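Local coordinates for protein metallophosphoesterase (Sphaerobacter thermophilus, PDB 3RQZ) that binds two zinc ions and probably hydrolyses phosphate esters as a member of the YfcE family of metallophosphoesterases, at residues 119-124 with 138-143; 126-129 with 133-136. One frame throughout, in Å; residues are numbered along the deposited sequence.

Interaction 1: residues 119-124 with 138-143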
loop_
_atom_site.group_PDB
_atom_site.type_symbol
_atom_site.label_atom_id
_atom_site.label_comp_id
_atom_site.label_asym_id
_atom_site.label_seq_id
_atom_site.Cartn_x
_atom_site.Cartn_y
_atom_site.Cartn_z
ATOM N N SER A 119 -8.548 -0.110 7.604
ATOM C CA SER A 119 -9.870 -0.685 7.544
ATOM C C SER A 119 -10.934 0.405 7.549
ATOM O O SER A 119 -10.676 1.526 8.021
ATOM C CB SER A 119 -10.092 -1.644 8.718
ATOM O OG SER A 119 -10.589 -0.911 9.823
ATOM N N PRO A 120 -12.138 0.109 7.022
ATOM C CA PRO A 120 -13.114 1.207 7.083
ATOM C C PRO A 120 -13.615 1.540 8.500
ATOM O O PRO A 120 -14.130 2.656 8.731
ATOM C CB PRO A 120 -14.237 0.744 6.137
ATOM C CG PRO A 120 -14.031 -0.697 5.949
ATOM C CD PRO A 120 -12.560 -0.940 6.074
ATOM N N ARG A 121 -13.434 0.634 9.468
ATOM C CA ARG A 121 -13.686 1.008 10.870
ATOM C C ARG A 121 -12.630 1.958 11.412
ATOM O O ARG A 121 -12.955 2.936 12.118
ATOM C CB ARG A 121 -13.749 -0.212 11.807
ATOM C CG ARG A 121 -14.880 -1.152 11.548
ATOM C CD ARG A 121 -15.191 -1.951 12.798
ATOM N NE ARG A 121 -14.050 -2.777 13.179
ATOM C CZ ARG A 121 -14.062 -3.614 14.201
ATOM N NH1 ARG A 121 -12.973 -4.315 14.493
ATOM N NH2 ARG A 121 -15.171 -3.752 14.922
ATOM N N HIS A 122 -11.365 1.644 11.116
ATOM C CA HIS A 122 -10.216 2.398 11.625
ATOM C C HIS A 122 -9.215 2.632 10.517
ATOM O O HIS A 122 -8.251 1.885 10.395
ATOM C CB HIS A 122 -9.569 1.617 12.781
ATOM C CG HIS A 122 -10.546 1.242 13.849
ATOM N ND1 HIS A 122 -11.067 2.167 14.724
ATOM C CD2 HIS A 122 -11.124 0.054 14.167
ATOM C CE1 HIS A 122 -11.907 1.565 15.553
ATOM N NE2 HIS A 122 -11.958 0.282 15.236
ATOM N N PRO A 123 -9.440 3.682 9.704
ATOM C CA PRO A 123 -8.747 3.869 8.434
ATOM C C PRO A 123 -7.227 3.730 8.470
ATOM O O PRO A 123 -6.644 3.110 7.566
ATOM C CB PRO A 123 -9.174 5.286 8.015
ATOM C CG PRO A 123 -10.509 5.454 8.588
ATOM C CD PRO A 123 -10.576 4.619 9.835
ATOM N N ILE A 124 -6.587 4.309 9.485
ATOM C CA ILE A 124 -5.114 4.361 9.536
ATOM C C ILE A 124 -4.521 3.083 10.123
ATOM O O ILE A 124 -3.384 2.698 9.815
ATOM C CB ILE A 124 -4.643 5.579 10.425
ATOM C CG1 ILE A 124 -5.076 6.900 9.796
ATOM C CG2 ILE A 124 -3.159 5.602 10.620
ATOM C CD1 ILE A 124 -5.040 6.859 8.317
ATOM N N PHE A 138 -17.475 -5.002 6.789
ATOM C CA PHE A 138 -18.492 -4.882 5.734
ATOM C C PHE A 138 -19.624 -3.905 6.050
ATOM O O PHE A 138 -20.005 -3.143 5.175
ATOM C CB PHE A 138 -19.013 -6.250 5.281
ATOM C CG PHE A 138 -18.120 -6.912 4.261
ATOM C CD1 PHE A 138 -18.157 -6.509 2.924
ATOM C CD2 PHE A 138 -17.227 -7.937 4.636
ATOM C CE1 PHE A 138 -17.306 -7.095 1.963
ATOM C CE2 PHE A 138 -16.397 -8.529 3.679
ATOM C CZ PHE A 138 -16.444 -8.112 2.335
ATOM N N PRO A 139 -20.119 -3.874 7.309
ATOM C CA PRO A 139 -21.087 -2.817 7.671
ATOM C C PRO A 139 -20.488 -1.409 7.745
ATOM O O PRO A 139 -21.245 -0.426 7.728
ATOM C CB PRO A 139 -21.599 -3.249 9.060
ATOM C CG PRO A 139 -21.229 -4.722 9.192
ATOM C CD PRO A 139 -19.929 -4.844 8.404
ATOM N N ALA A 140 -19.158 -1.317 7.808
ATOM C CA ALA A 140 -18.442 -0.041 7.952
ATOM C C ALA A 140 -18.192 0.741 6.633
ATOM O O ALA A 140 -17.671 1.855 6.655
ATOM C CB ALA A 140 -17.111 -0.237 8.736
ATOM N N PHE A 141 -18.542 0.155 5.490
ATOM C CA PHE A 141 -18.550 0.891 4.234
ATOM C C PHE A 141 -19.827 0.537 3.495
ATOM O O PHE A 141 -20.392 -0.534 3.728
ATOM C CB PHE A 141 -17.283 0.643 3.391
ATOM C CG PHE A 141 -17.186 -0.742 2.796
ATOM C CD1 PHE A 141 -16.735 -1.821 3.559
ATOM C CD2 PHE A 141 -17.545 -0.957 1.460
ATOM C CE1 PHE A 141 -16.614 -3.117 2.991
ATOM C CE2 PHE A 141 -17.443 -2.233 0.879
ATOM C CZ PHE A 141 -16.986 -3.330 1.651
ATOM N N ASP A 142 -20.277 1.428 2.619
ATOM C CA ASP A 142 -21.581 1.301 1.980
ATOM C C ASP A 142 -21.474 1.312 0.436
ATOM O O ASP A 142 -22.417 1.638 -0.264
ATOM C CB ASP A 142 -22.513 2.411 2.498
ATOM C CG ASP A 142 -21.930 3.823 2.301
ATOM O OD1 ASP A 142 -20.869 3.978 1.661
ATOM O OD2 ASP A 142 -22.545 4.804 2.787
ATOM N N THR A 143 -20.305 0.966 -0.083
ATOM C CA THR A 143 -20.118 0.862 -1.513
ATOM C C THR A 143 -19.944 -0.637 -1.838
ATOM O O THR A 143 -19.692 -1.429 -0.944
ATOM C CB THR A 143 -18.858 1.618 -1.943
ATOM O OG1 THR A 143 -17.765 1.235 -1.090
ATOM C CG2 THR A 143 -19.073 3.122 -1.826
#
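P120 and A140 carry the apolar part of this contact, with F141 and the aliphatic stem of R121 completing it. P120 sets its CB toward 138-143, and its ring meets that turn with two carbons: CB lies 3.6 Å from the carbonyl oxygen of A140 and CG 3.8 Å from CD1 of F141. The proline and phenylalanine side chains run alongside each other in the same direction, and CG approaches the aromatic ring obliquely. F141 has its CG between its backbone N and carbonyl carbon (chi1 70°), which lays the ring beside the proline; both side chains reach C146 of strand 145-147. The methyl CB of A140 touches CG of R121 at 3.7 Å, at the more open margin.

Polar bonds fix the shape of each partner rather than joining them. S119 OG accepts the backbone N-H of H122 at 3.0 Å in a fairly straight bond (N-H...O 163°), an ST motif that folds the chain just where P120 projects. The chain of R121 bends at chi3 (-63°); its NH1 forms a salt bridge with E126 and its backbone N-H bonds to N137 OD1, while CG takes part in the packing. R183 makes a cation-pi contact with F141 and bonds to the carbonyl oxygens of F138, F141 and T143.

The arrangement bridges the two loops that flank helix 131-137 in the beta-alpha-beta crossover from strand 113-116 to its parallel neighbour 145-147, within the calcineurin-like phosphoesterase fold.

Interaction 2: residues 126-129 with 133-136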
loop_
_atom_site.group_PDB
_atom_site.type_symbol
_atom_site.label_atom_id
_atom_site.label_comp_id
_atom_site.label_asym_id
_atom_site.label_seq_id
_atom_site.Cartn_x
_atom_site.Cartn_y
_atom_site.Cartn_z
ATOM N N GLU A 126 -6.203 -0.284 11.487
ATOM C CA GLU A 126 -6.672 -1.675 11.695
ATOM C C GLU A 126 -6.262 -2.584 10.545
ATOM O O GLU A 126 -6.462 -2.238 9.393
ATOM C CB GLU A 126 -8.196 -1.724 11.882
ATOM C CG GLU A 126 -8.776 -3.148 12.104
ATOM C CD GLU A 126 -10.255 -3.143 12.468
ATOM O OE1 GLU A 126 -11.097 -2.675 11.674
ATOM O OE2 GLU A 126 -10.582 -3.625 13.574
ATOM N N TYR A 127 -5.699 -3.745 10.868
ATOM C CA TYR A 127 -5.350 -4.758 9.847
ATOM C C TYR A 127 -6.560 -5.626 9.546
ATOM O O TYR A 127 -7.305 -5.989 10.449
ATOM C CB TYR A 127 -4.218 -5.678 10.307
ATOM C CG TYR A 127 -2.913 -5.003 10.664
ATOM C CD1 TYR A 127 -1.959 -4.716 9.678
ATOM C CD2 TYR A 127 -2.617 -4.691 11.987
ATOM C CE1 TYR A 127 -0.741 -4.104 10.007
ATOM C CE2 TYR A 127 -1.417 -4.088 12.336
ATOM C CZ TYR A 127 -0.475 -3.809 11.341
ATOM O OH TYR A 127 0.711 -3.214 11.672
ATOM N N ILE A 128 -6.757 -5.968 8.283
ATOM C CA ILE A 128 -7.758 -6.970 7.928
ATOM C C ILE A 128 -7.055 -8.179 7.324
ATOM O O ILE A 128 -6.563 -8.109 6.190
ATOM C CB ILE A 128 -8.770 -6.436 6.905
ATOM C CG1 ILE A 128 -9.386 -5.122 7.404
ATOM C CG2 ILE A 128 -9.811 -7.580 6.583
ATOM C CD1 ILE A 128 -10.500 -4.499 6.498
ATOM N N TYR A 129 -6.998 -9.280 8.066
ATOM C CA TYR A 129 -6.345 -10.492 7.555
ATOM C C TYR A 129 -7.096 -11.788 7.857
ATOM O O TYR A 129 -6.571 -12.892 7.617
ATOM C CB TYR A 129 -4.889 -10.603 8.041
ATOM C CG TYR A 129 -4.748 -10.487 9.546
ATOM C CD1 TYR A 129 -5.070 -11.566 10.388
ATOM C CD2 TYR A 129 -4.311 -9.304 10.131
ATOM C CE1 TYR A 129 -4.943 -11.470 11.770
ATOM C CE2 TYR A 129 -4.188 -9.189 11.530
ATOM C CZ TYR A 129 -4.504 -10.274 12.335
ATOM O OH TYR A 129 -4.400 -10.184 13.705
ATOM N N ILE A 133 -12.538 -10.098 11.341
ATOM C CA ILE A 133 -12.322 -8.664 11.204
ATOM C C ILE A 133 -12.960 -8.195 9.894
ATOM O O ILE A 133 -13.579 -7.147 9.869
ATOM C CB ILE A 133 -10.825 -8.240 11.404
ATOM C CG1 ILE A 133 -10.309 -8.650 12.803
ATOM C CG2 ILE A 133 -10.615 -6.743 11.143
ATOM C CD1 ILE A 133 -11.107 -7.984 14.041
ATOM N N ALA A 134 -12.883 -9.003 8.841
ATOM C CA ALA A 134 -13.536 -8.621 7.564
ATOM C C ALA A 134 -15.028 -8.428 7.788
ATOM O O ALA A 134 -15.626 -7.430 7.346
ATOM C CB ALA A 134 -13.293 -9.686 6.475
ATOM N N ALA A 135 -15.609 -9.374 8.521
ATOM C CA ALA A 135 -17.030 -9.367 8.853
ATOM C C ALA A 135 -17.450 -8.101 9.594
ATOM O O ALA A 135 -18.498 -7.517 9.305
ATOM C CB ALA A 135 -17.394 -10.662 9.672
ATOM N N LEU A 136 -16.611 -7.653 10.519
ATOM C CA LEU A 136 -16.894 -6.434 11.275
ATOM C C LEU A 136 -16.782 -5.179 10.390
ATOM O O LEU A 136 -17.270 -4.106 10.747
ATOM C CB LEU A 136 -15.966 -6.359 12.511
ATOM C CG LEU A 136 -16.229 -7.390 13.630
ATOM C CD1 LEU A 136 -14.986 -7.640 14.506
ATOM C CD2 LEU A 136 -17.454 -7.044 14.511
#
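I133 CG2 is the carbon on which the tighter side of this contact converges: it sits 3.5 Å from the carbonyl oxygen of Y127 and 3.9 Å from CD of E126. I133 directs its CB at the loop with CG2 anti to its own backbone N, which takes that methyl in among the loop atoms. E126 reaches it with an extended chain (chi1 180°, chi2 172°), and both carboxylate oxygens lie close to the methyl, OE2 at 4.0 Å from CG2. The carboxylate is held by R121, S119 and N137, a network that would probably favour its charged form. Deeper down, buried I128 lays its CG2 methyl on the backbone of A134, 4.0 Å from CA, and its CG1 comes within 4.3 Å of I133 CG2.

Here the incoming loop packs on the start of helix 131-137, the helix that crosses between strands 113-116 and 145-147; N130 OD1 accepts the backbone N-H of I133 at this helix start.

The other side is looser. Exposed Y127 contributes mainly its carbonyl, because its ring leads away from the helix to stack on H150, a zinc ligand, with the side chain about 5 Å from a bound zinc ion (nearest atoms).

From strand 113-116 the chain enters a long loop through 119-124, passes 126-129 beside the zinc site, climbs helix 131-137 and leaves by the turn 138-143 into strand 145-147. Interaction 2 closes the short inner loop between 126-129 and 133-136; interaction 1 closes the wider one around it, so interaction 2 is nested within interaction 1. Their centres are about 9 Å apart and the two loop segments touch directly: S119 OG lies 2.6 Å from E126 OE1, a probable hydrogen bond, and S119 CB packs on I128 CD1 at 3.6 Å. Together they tie the loop after strand 113-116 to helix 131-137 and to the segment leading into strand 145-147.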